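Local coordinates for protein alpha-1,4-endofucoidanase (Mariniflexile fucanivorans, PDB 6DLH) that hydrolyses internal alpha-1,4 bonds between fucose residues of fucoidan, as a retaining glycoside hydrolase of family 107, and binds calcium ions, at residues Gln35-Glu40 and Asn335-Ala340; Thr282-Phe287 and Tyr325-Asp330. One frame throughout, in Å; residues are numbered along the deposited sequence.

From the N terminus, the chain first passes through residues 35-40, the loop that leads to strand 46-49 of the parallel sheet of the catalytic domain. Contact 1 brings that loop against residues 335-340, which enter strand 341-342 at one edge of the sheet, and so closes a loop of 294 residues. Contact 2 is nested within it: residues 282-287, after strand 266-269, meet residues 325-330, which follow helix 307-321. The centres of the two contacts lie about 9 Å apart. They share one calcium ion, bound by residues of 325-330 and 335-340, and Gln35 of contact 1 has its NE2 beside the backbone of Thr285 in contact 2.

Contact 1: residues Gln35-Glu40 and Asn335-Ala340. With CA (calcium ion), chain E.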
loop_
_atom_site.group_PDB
_atom_site.type_symbol
_atom_site.label_atom_id
_atom_site.label_comp_id
_atom_site.label_asym_id
_atom_site.label_seq_id
_atom_site.Cartn_x
_atom_site.Cartn_y
_atom_site.Cartn_z
ATOM N N GLN A 35 26.060 13.350 2.393
ATOM C CA GLN A 35 25.697 12.572 1.214
ATOM C C GLN A 35 26.302 11.174 1.293
ATOM O O GLN A 35 27.517 11.018 1.417
ATOM C CB GLN A 35 26.159 13.253 -0.074
ATOM C CG GLN A 35 25.614 12.589 -1.333
ATOM C CD GLN A 35 26.205 13.137 -2.608
ATOM O OE1 GLN A 35 27.154 13.917 -2.592
ATOM N NE2 GLN A 35 25.641 12.735 -3.733
ATOM N N GLY A 36 25.430 10.165 1.213
ATOM C CA GLY A 36 25.866 8.783 1.212
ATOM C C GLY A 36 26.030 8.246 2.628
ATOM O O GLY A 36 25.545 7.160 2.928
ATOM N N LEU A 37 26.716 9.013 3.487
ATOM C CA LEU A 37 26.951 8.618 4.870
ATOM C C LEU A 37 25.625 8.290 5.555
ATOM O O LEU A 37 25.559 7.401 6.403
ATOM C CB LEU A 37 27.679 9.745 5.615
ATOM C CG LEU A 37 29.206 9.655 5.653
ATOM C CD1 LEU A 37 29.801 10.935 6.231
ATOM C CD2 LEU A 37 29.672 8.449 6.461
ATOM N N ARG A 38 24.567 9.007 5.169
ATOM C CA ARG A 38 23.284 8.830 5.824
ATOM C C ARG A 38 22.583 7.560 5.335
ATOM O O ARG A 38 21.487 7.253 5.801
ATOM C CB ARG A 38 22.434 10.100 5.727
ATOM C CG ARG A 38 22.061 10.530 4.318
ATOM C CD ARG A 38 21.163 11.746 4.441
ATOM N NE ARG A 38 21.176 12.529 3.219
ATOM C CZ ARG A 38 21.993 13.550 2.973
ATOM N NH1 ARG A 38 22.059 14.062 1.755
ATOM N NH2 ARG A 38 22.738 14.052 3.941
ATOM N N ALA A 39 23.233 6.823 4.420
ATOM C CA ALA A 39 22.749 5.538 3.942
ATOM C C ALA A 39 23.718 4.430 4.350
ATOM O O ALA A 39 23.755 3.364 3.733
ATOM C CB ALA A 39 22.552 5.586 2.444
ATOM N N GLU A 40 24.492 4.669 5.416
ATOM C CA GLU A 40 25.513 3.713 5.820
ATOM C C GLU A 40 24.859 2.407 6.277
ATOM O O GLU A 40 25.467 1.338 6.207
ATOM C CB GLU A 40 26.437 4.334 6.874
ATOM C CG GLU A 40 27.251 3.328 7.672
ATOM C CD GLU A 40 28.277 2.515 6.893
ATOM O OE1 GLU A 40 28.711 2.974 5.803
ATOM O OE2 GLU A 40 28.639 1.413 7.378
ATOM N N ASN A 335 31.423 12.024 -3.930
ATOM C CA ASN A 335 30.465 10.944 -4.113
ATOM C C ASN A 335 30.993 9.643 -3.513
ATOM O O ASN A 335 30.492 8.567 -3.833
ATOM C CB ASN A 335 30.055 10.780 -5.583
ATOM C CG ASN A 335 31.172 10.344 -6.511
ATOM O OD1 ASN A 335 32.237 9.901 -6.080
ATOM N ND2 ASN A 335 30.937 10.462 -7.806
ATOM N N ASP A 336 31.985 9.751 -2.625
ATOM C CA ASP A 336 32.765 8.600 -2.204
ATOM C C ASP A 336 32.051 7.791 -1.125
ATOM O O ASP A 336 32.513 6.705 -0.779
ATOM C CB ASP A 336 34.173 9.001 -1.758
ATOM C CG ASP A 336 35.179 9.105 -2.891
ATOM O OD1 ASP A 336 34.763 9.058 -4.078
ATOM O OD2 ASP A 336 36.376 9.220 -2.580
ATOM N N ASN A 337 30.944 8.316 -0.588
ATOM C CA ASN A 337 30.216 7.598 0.447
ATOM C C ASN A 337 28.872 7.094 -0.075
ATOM O O ASN A 337 28.145 6.439 0.666
ATOM C CB ASN A 337 30.037 8.412 1.732
ATOM C CG ASN A 337 31.350 8.748 2.400
ATOM O OD1 ASN A 337 31.621 9.917 2.671
ATOM N ND2 ASN A 337 32.169 7.740 2.655
ATOM N N VAL A 338 28.557 7.397 -1.341
ATOM C CA VAL A 338 27.350 6.895 -1.982
ATOM C C VAL A 338 27.371 5.361 -1.954
ATOM O O VAL A 338 28.374 4.732 -2.273
ATOM C CB VAL A 338 27.205 7.478 -3.402
ATOM C CG1 VAL A 338 26.036 6.878 -4.165
ATOM C CG2 VAL A 338 27.096 8.996 -3.370
ATOM N N VAL A 339 26.262 4.765 -1.510
ATOM C CA VAL A 339 26.212 3.338 -1.242
ATOM C C VAL A 339 25.745 2.585 -2.491
ATOM O O VAL A 339 24.818 3.005 -3.181
ATOM C CB VAL A 339 25.323 3.049 -0.015
ATOM C CG1 VAL A 339 25.002 1.563 0.133
ATOM C CG2 VAL A 339 25.958 3.599 1.262
ATOM N N ALA A 340 26.416 1.468 -2.781
ATOM C CA ALA A 340 26.026 0.625 -3.896
ATOM C C ALA A 340 24.757 -0.130 -3.512
ATOM O O ALA A 340 24.721 -0.789 -2.477
ATOM C CB ALA A 340 27.154 -0.312 -4.246
HETATM CA CA CA E . 34.402 9.237 -6.252
HETATM O O HOH W 1 29.362 10.706 -0.764
HETATM O O HOH W 2 29.646 12.009 2.804
HETATM O O HOH W 3 28.157 5.759 3.338
HETATM O O HOH W 4 36.656 8.336 -6.461
#
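Gly36 lies against the backbone of Asn337 and Val338 at the end of a type I beta turn that runs from Asn335 to Val338. The turn belongs to a calcium-binding loop of the catalytic domain: Asn335 OD1 and Asp336 OD1 both bind the ion, together with Phe327, Asp330, Arg332 and a water. The packing is tight at Gly36, whose CA approaches Asn337 O to 3.3 Å in a CA-H...O contact. A beta-carbon on Gly36 would run into Asn337 C and Val338 N, and at the backbone angles of Gly36 (phi 86°) that beta-carbon would also be jammed against Gln35 O. Beside it, Val339 CG2 sits 4.1 Å from Ala39 CB and also meets Ala39 O at 3.3 Å, while the extended Gln35 chain carries NE2 past Val338 CG2 to a hydrogen bond with Asp288 O.

Around Leu37, which is exposed, the contact is looser. Leu37 lies alongside Asn337 and points the same way, with Leu37 CG 3.8 Å from Asn337 OD1. No direct hydrogen bond joins the segments; waters at different points along the contact do the bridging. One donates to Gln35 O and accepts from Asn337 N, so that the turn's backbone is tied to the loop through a single molecule. A second lies within hydrogen-bonding distance of both Gln35 O and Asn337 OD1. The third water donates to Asn337 O at 2.8 Å and, weakly, to Gly36 O at 3.0 Å.

Contact 2: residues Thr282-Phe287 and Tyr325-Asp330; sequences TSATLF and YAFRDD. With CA (calcium ion), chain E.
Phe327 pushes its ring against the backbone of Thr282, Ser283 and Ala284. Ala284 N lies over one face, 3.4 Å above the plane and displaced toward the rim, and the Ala284 methyl, CB, meets Phe327 CE2 at 3.5 Å. The ring's far end, CZ, comes to 3.2 Å from Thr282 O, which approaches obliquely, as does Ser283 CA near CE1. Ala326 CB covers the opposite face, so the ring lies between the backbone N of Ala284 and the methyl of Ala326. The first torsion, with CG anti to the carbonyl carbon (chi1 -57°), sends the ring toward residues 282-287, while the carbonyl of the same residue serves the metal.

That carbonyl marks residues 325-330 as part of a calcium-binding loop in the catalytic domain, between helix 307-321 and strand 341-342. Phe327 O binds the ion at 2.4 Å, as does Asp330 OD1, and the ion is shared with the turn at Asn335-Val338. A water bound to the metal also donates to Asp330 O. An alanine in place of Phe327 would keep the metal-binding carbonyl but would probably open a gap beside Ala284 and Thr282, leaving the calcium loop less firmly packed on residues 282-287.

Farther out, a second water links Ser283 OG to the carboxylate oxygen of Asp330 that does not bind the metal, donating to OD2 at 2.9 Å. Thr282 OG1 turns instead to Ser272 O. Just after Ala284 the chain forms an ST turn, in which Phe287 N donates to Thr285 OG1 at an angle of 158°. On the calcium loop, Arg328 NH1 lies over the centre of the Tyr325 ring and hydrogen-bonds to Asp336 O.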
loop_
_atom_site.group_PDB
_atom_site.type_symbol
_atom_site.label_atom_id
_atom_site.label_comp_id
_atom_site.label_asym_id
_atom_site.label_seq_id
_atom_site.Cartn_x
_atom_site.Cartn_y
_atom_site.Cartn_z
ATOM N N THR A 282 24.753 4.210 -13.132
ATOM C CA THR A 282 24.789 5.600 -13.563
ATOM C C THR A 282 25.316 6.464 -12.413
ATOM O O THR A 282 24.964 6.251 -11.254
ATOM C CB THR A 282 23.408 6.038 -14.074
ATOM O OG1 THR A 282 23.172 5.330 -15.290
ATOM C CG2 THR A 282 23.309 7.523 -14.347
ATOM N N SER A 283 26.190 7.420 -12.748
ATOM C CA SER A 283 26.910 8.219 -11.769
ATOM C C SER A 283 25.956 8.970 -10.840
ATOM O O SER A 283 24.867 9.378 -11.239
ATOM C CB SER A 283 27.854 9.169 -12.457
ATOM O OG SER A 283 28.881 9.566 -11.563
ATOM N N ALA A 284 26.388 9.152 -9.591
ATOM C CA ALA A 284 25.609 9.859 -8.589
ATOM C C ALA A 284 25.412 11.321 -8.997
ATOM O O ALA A 284 26.354 11.984 -9.435
ATOM C CB ALA A 284 26.311 9.765 -7.256
ATOM N N THR A 285 24.173 11.813 -8.849
ATOM C CA THR A 285 23.940 13.246 -8.823
ATOM C C THR A 285 24.419 13.770 -7.473
ATOM O O THR A 285 24.927 13.007 -6.654
ATOM C CB THR A 285 22.468 13.604 -9.055
ATOM O OG1 THR A 285 21.712 13.118 -7.945
ATOM C CG2 THR A 285 21.921 13.085 -10.366
ATOM N N LEU A 286 24.248 15.078 -7.247
ATOM C CA LEU A 286 24.638 15.678 -5.981
ATOM C C LEU A 286 23.650 15.274 -4.884
ATOM O O LEU A 286 23.861 15.592 -3.716
ATOM C CB LEU A 286 24.705 17.201 -6.147
ATOM C CG LEU A 286 25.862 17.732 -7.000
ATOM C CD1 LEU A 286 25.542 19.114 -7.547
ATOM C CD2 LEU A 286 27.172 17.749 -6.223
ATOM N N PHE A 287 22.588 14.549 -5.259
ATOM C CA PHE A 287 21.477 14.330 -4.344
ATOM C C PHE A 287 21.199 12.842 -4.125
ATOM O O PHE A 287 20.262 12.495 -3.411
ATOM C CB PHE A 287 20.265 15.173 -4.765
ATOM C CG PHE A 287 20.572 16.647 -4.856
ATOM C CD1 PHE A 287 20.735 17.410 -3.707
ATOM C CD2 PHE A 287 20.750 17.262 -6.087
ATOM C CE1 PHE A 287 21.048 18.760 -3.790
ATOM C CE2 PHE A 287 21.068 18.609 -6.169
ATOM C CZ PHE A 287 21.217 19.356 -5.021
ATOM N N TYR A 325 30.478 0.524 -1.800
ATOM C CA TYR A 325 30.591 1.909 -2.248
ATOM C C TYR A 325 30.572 1.956 -3.773
ATOM O O TYR A 325 31.315 1.234 -4.434
ATOM C CB TYR A 325 31.838 2.573 -1.652
ATOM C CG TYR A 325 31.785 2.698 -0.149
ATOM C CD1 TYR A 325 30.973 3.644 0.458
ATOM C CD2 TYR A 325 32.514 1.845 0.668
ATOM C CE1 TYR A 325 30.890 3.745 1.840
ATOM C CE2 TYR A 325 32.447 1.937 2.050
ATOM C CZ TYR A 325 31.629 2.890 2.635
ATOM O OH TYR A 325 31.538 2.979 3.993
ATOM N N ALA A 326 29.719 2.821 -4.326
ATOM C CA ALA A 326 29.426 2.775 -5.750
ATOM C C ALA A 326 30.472 3.507 -6.589
ATOM O O ALA A 326 30.738 3.103 -7.718
ATOM C CB ALA A 326 28.045 3.320 -6.012
ATOM N N PHE A 327 31.040 4.603 -6.064
ATOM C CA PHE A 327 31.729 5.527 -6.951
ATOM C C PHE A 327 33.128 5.881 -6.449
ATOM O O PHE A 327 33.554 7.021 -6.592
ATOM C CB PHE A 327 30.856 6.756 -7.216
ATOM C CG PHE A 327 29.511 6.420 -7.800
ATOM C CD1 PHE A 327 29.411 5.831 -9.058
ATOM C CD2 PHE A 327 28.343 6.657 -7.087
ATOM C CE1 PHE A 327 28.175 5.505 -9.597
ATOM C CE2 PHE A 327 27.108 6.329 -7.627
ATOM C CZ PHE A 327 27.025 5.759 -8.881
ATOM N N ARG A 328 33.861 4.894 -5.925
ATOM C CA ARG A 328 35.221 5.154 -5.475
ATOM C C ARG A 328 36.204 4.959 -6.631
ATOM O O ARG A 328 37.393 4.752 -6.406
ATOM C CB ARG A 328 35.568 4.332 -4.226
ATOM C CG ARG A 328 35.633 5.159 -2.950
ATOM C CD ARG A 328 34.681 4.823 -1.820
ATOM N NE ARG A 328 35.394 4.204 -0.711
ATOM C CZ ARG A 328 35.125 4.372 0.585
ATOM N NH1 ARG A 328 34.144 5.166 0.985
ATOM N NH2 ARG A 328 35.848 3.733 1.484
ATOM N N ASP A 329 35.701 5.095 -7.866
ATOM C CA ASP A 329 36.421 4.680 -9.061
ATOM C C ASP A 329 36.628 5.852 -10.022
ATOM O O ASP A 329 37.220 5.680 -11.079
ATOM C CB ASP A 329 35.724 3.487 -9.734
ATOM C CG ASP A 329 34.336 3.775 -10.304
ATOM O OD1 ASP A 329 33.726 4.796 -9.927
ATOM O OD2 ASP A 329 33.869 2.969 -11.130
ATOM N N ASP A 330 36.134 7.040 -9.663
ATOM C CA ASP A 330 36.192 8.184 -10.561
ATOM C C ASP A 330 37.082 9.275 -9.962
ATOM O O ASP A 330 37.859 9.017 -9.042
ATOM C CB ASP A 330 34.784 8.673 -10.921
ATOM C CG ASP A 330 33.987 9.204 -9.740
ATOM O OD1 ASP A 330 34.544 9.252 -8.621
ATOM O OD2 ASP A 330 32.809 9.564 -9.944
HETATM CA CA CA E . 34.402 9.237 -6.252
HETATM O O HOH W 5 31.012 8.338 -11.861
HETATM O O HOH W 4 36.656 8.336 -6.461
#